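Local structure of 3-hexulose-6-phosphate synthase (Mycobacterium gastri, 3AJX) at residues V56-K61 with D79-L84; I72-G77 with H102-V107. The protein is a synthase with a TIM-barrel fold that carries a magnesium ion at a carboxylate site toward the C-terminal ends of its strands. The protein carries 1 engineered substitution. All coordinates share one frame; numbering follows the deposited sequence.

Interaction 1: residues V56-K61 with D79-L84; sequences VFADMK and DLVTVL. With MG (magnesium ion), chain F.
Thr-82 and Asp-59 meet where the metal end of strand 56-61 faces strand 80-84. Thr-82 OG1 donates to Asp-59 OD1 at 2.7 Å, reaching the anti side of that oxygen 17° out of the carboxylate plane. In turn, Lys-61 N donates to Thr-82 OG1 at 2.9 Å. With OG1 between the backbone N and the carbonyl carbon (chi1 57°), the hydroxyl sits within reach of both partners. The other carboxylate oxygen, Asp-59 OD2, binds the magnesium ion at 2.1 Å and also forms a salt bridge with Lys-61 NZ; Glu-30 belongs to the same metal site. Beyond Thr-82, the aliphatic part of Lys-61 passes over Leu-84, its CG 3.9 Å from Leu-84 CD2.

Behind this cluster the strands run parallel. Ala-58 N gives a nearly straight bond to Leu-80 O, and Thr-82 N returns a longer, more bent one to Ala-58 O. Where the pairing begins, Val-56 O accepts from both Asp-79 N and Leu-80 N, while Val-56 N points at Asp-79 OD1 (2.8 Å, 175°) on its anti lone pair; Lys-48 makes a salt bridge to that carboxylate oxygen. Thr-82 thus acts as a second-shell residue: it holds OD1 of Asp-59, while OD2 serves both the magnesium ion and Lys-61 NZ, so the carboxylate is fixed with OD2 turned to the metal.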
ATOM      1  N   VAL A  56      16.620   0.691   9.864  1.00  9.89           N
ATOM      2  CA  VAL A  56      16.001   0.916   8.562  1.00 10.10           C
ATOM      3  C   VAL A  56      14.521   0.548   8.625  1.00  9.38           C
ATOM      4  O   VAL A  56      14.154  -0.575   8.966  1.00 10.98           O
ATOM      5  CB  VAL A  56      16.721   0.110   7.465  1.00 10.50           C
ATOM      6  CG1 VAL A  56      15.973   0.229   6.149  1.00 12.00           C
ATOM      7  CG2 VAL A  56      18.144   0.647   7.296  1.00 10.61           C
ATOM      8  N   PHE A  57      13.689   1.527   8.288  1.00  8.73           N
ATOM      9  CA  PHE A  57      12.231   1.439   8.335  1.00  8.09           C
ATOM     10  C   PHE A  57      11.666   1.364   6.908  1.00  8.00           C
ATOM     11  O   PHE A  57      11.829   2.297   6.125  1.00  8.16           O
ATOM     12  CB  PHE A  57      11.766   2.707   9.066  1.00  8.34           C
ATOM     13  CG  PHE A  57      10.290   2.816   9.300  1.00  8.99           C
ATOM     14  CD1 PHE A  57       9.783   2.743  10.596  1.00  8.88           C
ATOM     15  CD2 PHE A  57       9.428   3.157   8.263  1.00  8.64           C
ATOM     16  CE1 PHE A  57       8.443   3.022  10.861  1.00  8.47           C
ATOM     17  CE2 PHE A  57       8.089   3.437   8.517  1.00  9.00           C
ATOM     18  CZ  PHE A  57       7.598   3.372   9.824  1.00  9.45           C
ATOM     19  N   ALA A  58      11.023   0.248   6.566  1.00  8.13           N
ATOM     20  CA  ALA A  58      10.434   0.086   5.233  1.00  6.96           C
ATOM     21  C   ALA A  58       8.937   0.368   5.331  1.00  6.96           C
ATOM     22  O   ALA A  58       8.197  -0.412   5.934  1.00  6.44           O
ATOM     23  CB  ALA A  58      10.680  -1.335   4.710  1.00  6.87           C
ATOM     24  N   ASP A  59       8.506   1.485   4.748  1.00  7.30           N
ATOM     25  CA  ASP A  59       7.101   1.890   4.795  1.00  7.67           C
ATOM     26  C   ASP A  59       6.272   1.159   3.743  1.00  7.72           C
ATOM     27  O   ASP A  59       5.793   1.756   2.773  1.00  7.38           O
ATOM     28  CB  ASP A  59       6.986   3.404   4.584  1.00  9.71           C
ATOM     29  CG  ASP A  59       5.726   3.986   5.199  1.00 11.48           C
ATOM     30  OD1 ASP A  59       4.845   3.207   5.617  1.00  9.46           O
ATOM     31  OD2 ASP A  59       5.617   5.229   5.262  1.00 13.01           O
ATOM     32  N   MET A  60       6.098  -0.142   3.952  1.00  6.47           N
ATOM     33  CA  MET A  60       5.340  -0.984   3.033  1.00  6.74           C
ATOM     34  C   MET A  60       3.850  -0.653   3.011  1.00  6.81           C
ATOM     35  O   MET A  60       3.200  -0.766   1.973  1.00  8.02           O
ATOM     36  CB  MET A  60       5.512  -2.456   3.425  1.00  7.91           C
ATOM     37  CG  MET A  60       6.935  -2.982   3.370  1.00  6.50           C
ATOM     38  SD  MET A  60       7.547  -3.178   1.681  1.00  9.56           S
ATOM     39  CE  MET A  60       6.885  -4.803   1.242  1.00  9.35           C
ATOM     40  N   LYS A  61       3.323  -0.232   4.161  1.00  7.05           N
ATOM     41  CA  LYS A  61       1.898   0.069   4.301  1.00  7.76           C
ATOM     42  C   LYS A  61       1.096  -1.130   3.805  1.00  7.69           C
ATOM     43  O   LYS A  61       0.127  -0.993   3.058  1.00  7.95           O
ATOM     44  CB  LYS A  61       1.507   1.333   3.523  1.00  8.61           C
ATOM     45  CG  LYS A  61       1.863   2.631   4.239  1.00  9.16           C
ATOM     46  CD  LYS A  61       1.235   3.833   3.548  1.00  8.92           C
ATOM     47  CE  LYS A  61       1.559   5.132   4.274  1.00 11.69           C
ATOM     48  NZ  LYS A  61       3.022   5.414   4.285  1.00 17.20           N
ATOM     49  N   ASP A  79      14.547  -3.321   9.264  1.00  7.92           N
ATOM     50  CA  ASP A  79      14.541  -3.663  10.679  1.00  8.14           C
ATOM     51  C   ASP A  79      13.116  -3.502  11.185  1.00  7.94           C
ATOM     52  O   ASP A  79      12.704  -4.152  12.142  1.00  9.38           O
ATOM     53  CB  ASP A  79      15.468  -2.731  11.456  1.00  9.88           C
ATOM     54  CG  ASP A  79      16.919  -2.895  11.055  1.00 10.73           C
ATOM     55  OD1 ASP A  79      17.504  -1.922  10.529  1.00 10.51           O
ATOM     56  OD2 ASP A  79      17.461  -4.003  11.263  1.00 12.35           O
ATOM     57  N   LEU A  80      12.372  -2.623  10.520  1.00  7.90           N
ATOM     58  CA  LEU A  80      10.983  -2.350  10.865  1.00  8.08           C
ATOM     59  C   LEU A  80      10.176  -2.233   9.578  1.00  8.88           C
ATOM     60  O   LEU A  80      10.675  -1.734   8.570  1.00  8.44           O
ATOM     61  CB  LEU A  80      10.871  -1.032  11.640  1.00  8.48           C
ATOM     62  CG  LEU A  80      11.548  -0.937  13.012  1.00  7.24           C
ATOM     63  CD1 LEU A  80      11.538   0.516  13.483  1.00  8.09           C
ATOM     64  CD2 LEU A  80      10.831  -1.838  14.003  1.00  8.98           C
ATOM     65  N   VAL A  81       8.930  -2.695   9.617  1.00  8.32           N
ATOM     66  CA  VAL A  81       8.051  -2.623   8.458  1.00  9.26           C
ATOM     67  C   VAL A  81       6.684  -2.141   8.918  1.00  8.45           C
ATOM     68  O   VAL A  81       6.273  -2.419  10.043  1.00  8.55           O
ATOM     69  CB  VAL A  81       7.880  -4.002   7.783  1.00 11.43           C
ATOM     70  CG1 VAL A  81       9.230  -4.532   7.327  1.00 12.94           C
ATOM     71  CG2 VAL A  81       7.217  -4.973   8.742  1.00 14.45           C
ATOM     72  N   THR A  82       5.992  -1.408   8.053  1.00  6.14           N
ATOM     73  CA  THR A  82       4.666  -0.918   8.399  1.00  5.88           C
ATOM     74  C   THR A  82       3.561  -1.735   7.767  1.00  6.05           C
ATOM     75  O   THR A  82       3.687  -2.218   6.640  1.00  7.99           O
ATOM     76  CB  THR A  82       4.435   0.555   7.973  1.00  6.31           C
ATOM     77  OG1 THR A  82       4.644   0.703   6.564  1.00  6.76           O
ATOM     78  CG2 THR A  82       5.358   1.473   8.726  1.00  6.09           C
ATOM     79  N   VAL A  83       2.481  -1.885   8.525  1.00  6.76           N
ATOM     80  CA  VAL A  83       1.278  -2.579   8.092  1.00  6.15           C
ATOM     81  C   VAL A  83       0.193  -1.571   8.441  1.00  6.43           C
ATOM     82  O   VAL A  83       0.274  -0.918   9.482  1.00  7.29           O
ATOM     83  CB  VAL A  83       1.032  -3.870   8.897  1.00  7.94           C
ATOM     84  CG1 VAL A  83      -0.285  -4.516   8.463  1.00  8.26           C
ATOM     85  CG2 VAL A  83       2.186  -4.829   8.703  1.00  9.80           C
ATOM     86  N   LEU A  84      -0.801  -1.420   7.575  1.00  5.15           N
ATOM     87  CA  LEU A  84      -1.880  -0.467   7.829  1.00  6.80           C
ATOM     88  C   LEU A  84      -2.812  -0.924   8.944  1.00  7.44           C
ATOM     89  O   LEU A  84      -3.155  -2.099   9.038  1.00  8.20           O
ATOM     90  CB  LEU A  84      -2.710  -0.245   6.562  1.00  8.29           C
ATOM     91  CG  LEU A  84      -2.010   0.470   5.410  1.00  9.12           C
ATOM     92  CD1 LEU A  84      -2.949   0.565   4.208  1.00 10.61           C
ATOM     93  CD2 LEU A  84      -1.581   1.860   5.869  1.00 10.46           C
TER
HETATM   94 MG    MG F9100       5.579   6.973   6.420  1.00 34.73          MG
HETATM   95  O   HOH W   1       3.620   7.424   6.141  1.00 35.86           O
HETATM   96  O   HOH W   2       6.254   7.785   7.612  1.00 24.13           O
HETATM   97  O   HOH W   3       4.707   5.556   7.781  1.00 29.58           O

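Interaction 2: residues I72-G77 with H102-V107; sequences IAFKAG and HNKGVV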
ATOM      1  N   ILE A  72       9.497 -10.419   3.068  1.00  8.62           N
ATOM      2  CA  ILE A  72      10.389  -9.996   1.996  1.00  8.28           C
ATOM      3  C   ILE A  72      11.097  -8.681   2.314  1.00  8.16           C
ATOM      4  O   ILE A  72      12.248  -8.481   1.919  1.00  9.67           O
ATOM      5  CB  ILE A  72       9.650  -9.919   0.627  1.00  8.27           C
ATOM      6  CG1 ILE A  72       8.558  -8.845   0.650  1.00  8.39           C
ATOM      7  CG2 ILE A  72       9.069 -11.293   0.288  1.00  9.13           C
ATOM      8  CD1 ILE A  72       7.803  -8.722  -0.673  1.00 10.86           C
ATOM      9  N   ALA A  73      10.429  -7.792   3.048  1.00  8.44           N
ATOM     10  CA  ALA A  73      11.039  -6.518   3.420  1.00  7.41           C
ATOM     11  C   ALA A  73      12.137  -6.751   4.465  1.00  7.95           C
ATOM     12  O   ALA A  73      13.214  -6.152   4.395  1.00  8.18           O
ATOM     13  CB  ALA A  73       9.974  -5.564   3.964  1.00  8.01           C
ATOM     14  N   PHE A  74      11.864  -7.620   5.435  1.00  7.89           N
ATOM     15  CA  PHE A  74      12.847  -7.939   6.468  1.00  9.62           C
ATOM     16  C   PHE A  74      14.070  -8.595   5.836  1.00 10.26           C
ATOM     17  O   PHE A  74      15.209  -8.254   6.162  1.00 10.06           O
ATOM     18  CB  PHE A  74      12.245  -8.889   7.511  1.00  9.18           C
ATOM     19  CG  PHE A  74      11.282  -8.229   8.463  1.00  9.13           C
ATOM     20  CD1 PHE A  74      10.135  -8.899   8.879  1.00  8.83           C
ATOM     21  CD2 PHE A  74      11.531  -6.954   8.962  1.00  8.92           C
ATOM     22  CE1 PHE A  74       9.251  -8.311   9.777  1.00 10.11           C
ATOM     23  CE2 PHE A  74      10.648  -6.356   9.866  1.00  8.92           C
ATOM     24  CZ  PHE A  74       9.507  -7.037  10.273  1.00  9.67           C
ATOM     25  N   LYS A  75      13.829  -9.535   4.929  1.00 10.36           N
ATOM     26  CA  LYS A  75      14.919 -10.236   4.265  1.00 10.19           C
ATOM     27  C   LYS A  75      15.746  -9.296   3.400  1.00 10.06           C
ATOM     28  O   LYS A  75      16.934  -9.534   3.172  1.00 11.18           O
ATOM     29  CB  LYS A  75      14.367 -11.390   3.425  1.00 11.47           C
ATOM     30  CG  LYS A  75      13.906 -12.566   4.279  1.00 13.59           C
ATOM     31  CD  LYS A  75      13.443 -13.751   3.448  1.00 12.73           C
ATOM     32  CE  LYS A  75      13.199 -14.960   4.347  1.00 17.69           C
ATOM     33  NZ  LYS A  75      12.925 -16.202   3.571  1.00 17.30           N
ATOM     34  N   ALA A  76      15.117  -8.220   2.934  1.00  9.95           N
ATOM     35  CA  ALA A  76      15.799  -7.237   2.101  1.00  9.34           C
ATOM     36  C   ALA A  76      16.640  -6.276   2.942  1.00 10.29           C
ATOM     37  O   ALA A  76      17.350  -5.431   2.397  1.00 11.65           O
ATOM     38  CB  ALA A  76      14.783  -6.455   1.271  1.00  8.62           C
ATOM     39  N   GLY A  77      16.548  -6.394   4.266  1.00  9.39           N
ATOM     40  CA  GLY A  77      17.342  -5.539   5.134  1.00 10.52           C
ATOM     41  C   GLY A  77      16.599  -4.614   6.079  1.00 10.94           C
ATOM     42  O   GLY A  77      17.222  -3.917   6.881  1.00 10.12           O
ATOM     43  N   HIS A 102      12.289 -13.078  12.738  1.00 11.03           N
ATOM     44  CA  HIS A 102      13.538 -12.397  12.405  1.00 10.54           C
ATOM     45  C   HIS A 102      14.062 -11.507  13.525  1.00 10.76           C
ATOM     46  O   HIS A 102      15.058 -10.810  13.343  1.00 11.25           O
ATOM     47  CB  HIS A 102      13.350 -11.534  11.155  1.00 10.46           C
ATOM     48  CG  HIS A 102      13.041 -12.317   9.921  1.00 11.27           C
ATOM     49  ND1 HIS A 102      13.965 -13.139   9.313  1.00 12.54           N
ATOM     50  CD2 HIS A 102      11.905 -12.424   9.189  1.00 10.31           C
ATOM     51  CE1 HIS A 102      13.413 -13.721   8.264  1.00 12.71           C
ATOM     52  NE2 HIS A 102      12.161 -13.304   8.166  1.00 12.11           N
ATOM     53  N   ASN A 103      13.402 -11.541  14.677  1.00 11.77           N
ATOM     54  CA  ASN A 103      13.790 -10.700  15.806  1.00 12.58           C
ATOM     55  C   ASN A 103      13.777  -9.241  15.363  1.00 10.79           C
ATOM     56  O   ASN A 103      14.687  -8.470  15.673  1.00 11.57           O
ATOM     57  CB  ASN A 103      15.183 -11.078  16.315  1.00 17.39           C
ATOM     58  CG  ASN A 103      15.231 -12.481  16.880  1.00 22.77           C
ATOM     59  OD1 ASN A 103      14.483 -12.818  17.799  1.00 27.46           O
ATOM     60  ND2 ASN A 103      16.109 -13.311  16.330  1.00 27.10           N
ATOM     61  N   LYS A 104      12.739  -8.877  14.618  1.00  9.30           N
ATOM     62  CA  LYS A 104      12.585  -7.513  14.136  1.00  9.74           C
ATOM     63  C   LYS A 104      11.213  -7.007  14.558  1.00  8.79           C
ATOM     64  O   LYS A 104      10.597  -7.585  15.454  1.00 10.11           O
ATOM     65  CB  LYS A 104      12.780  -7.468  12.617  1.00  9.70           C
ATOM     66  CG  LYS A 104      14.255  -7.647  12.229  1.00 10.01           C
ATOM     67  CD  LYS A 104      14.493  -7.658  10.728  1.00 10.85           C
ATOM     68  CE  LYS A 104      15.992  -7.676  10.425  1.00 11.47           C
ATOM     69  NZ  LYS A 104      16.294  -7.724   8.963  1.00 11.51           N
ATOM     70  N   GLY A 105      10.719  -5.938  13.944  1.00  8.97           N
ATOM     71  CA  GLY A 105       9.434  -5.443  14.391  1.00  7.98           C
ATOM     72  C   GLY A 105       8.478  -4.830  13.396  1.00  7.50           C
ATOM     73  O   GLY A 105       8.862  -4.369  12.323  1.00  7.88           O
ATOM     74  N   VAL A 106       7.210  -4.826  13.785  1.00  8.37           N
ATOM     75  CA  VAL A 106       6.154  -4.264  12.970  1.00  7.87           C
ATOM     76  C   VAL A 106       5.640  -2.972  13.576  1.00  9.35           C
ATOM     77  O   VAL A 106       5.438  -2.871  14.790  1.00  9.07           O
ATOM     78  CB  VAL A 106       4.954  -5.233  12.849  1.00  8.76           C
ATOM     79  CG1 VAL A 106       3.775  -4.521  12.203  1.00  9.53           C
ATOM     80  CG2 VAL A 106       5.344  -6.445  12.027  1.00 10.35           C
ATOM     81  N   VAL A 107       5.442  -1.983  12.717  1.00  8.05           N
ATOM     82  CA  VAL A 107       4.898  -0.704  13.128  1.00  6.67           C
ATOM     83  C   VAL A 107       3.564  -0.611  12.409  1.00  6.37           C
ATOM     84  O   VAL A 107       3.497  -0.778  11.195  1.00  7.72           O
ATOM     85  CB  VAL A 107       5.797   0.464  12.682  1.00  5.19           C
ATOM     86  CG1 VAL A 107       5.098   1.805  12.960  1.00  7.10           C
ATOM     87  CG2 VAL A 107       7.124   0.389  13.416  1.00  7.07           C
TER
HETATM   88  O   HOH W   4      18.319  -5.446   8.995  1.00 16.14           O
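The C-terminal end of helix 66-75 lies here against the turn that leads from helix 89-102 into strand 105-109, on the outer layer of the barrel. The Phe-74 side chain lies between them. Lys-104 covers one face of its ring in a CH-pi contact, CB lying 4.0 Å from the ring centroid and displaced toward the rim, and Lys-104 CD approaches Phe-74 CD2 to 3.5 Å. At the ring edge, in its plane, Gly-105 O is 3.4 Å from Phe-74 CZ. The His-102 ring comes in obliquely, with planes at 54° and CD2 3.9 Å from Phe-74 CB; its NE2 is hydrogen-bonded to Asp-71, one turn back along the helix.

Lys-104 is extended beyond CG, which carries NZ past the phenyl ring to the helix end. There Lys-104 NZ makes a weak hydrogen bond to Phe-74 O (3.1 Å), a bond to Ala-78 O, and a third to a water that itself donates to Gly-77 O. Phe-74 O also accepts Gly-77 N. The helix ends in a Schellman motif at Gly-77, which has positive phi, and Lys-104 NZ lies beside the carbonyls of that helix end and the turn after it, joining helix 66-75 to the turn between helix 89-102 and strand 105-109 on the outside of a TIM barrel.

Interaction 1 is buried in the barrel wall and interaction 2 is partly buried in the layer outside it; their centres are about 8 Å apart. Strand 55-62, helix 66-75 and strand 80-84 form one beta-alpha-beta unit: interaction 1 pairs its two strands, and interaction 2 packs the end of its helix against the turn leading into strand 105-109. They touch at several points, among them Val-81, whose O lies 2.8 Å from Val-107 N in a probable hydrogen bond and whose CG1 packs on the Phe-74 ring. Chemistry follows position: regular strand bonds and a metal-binding carboxylate inside, a phenyl ring and a lysine reaching helix-end carbonyls outside.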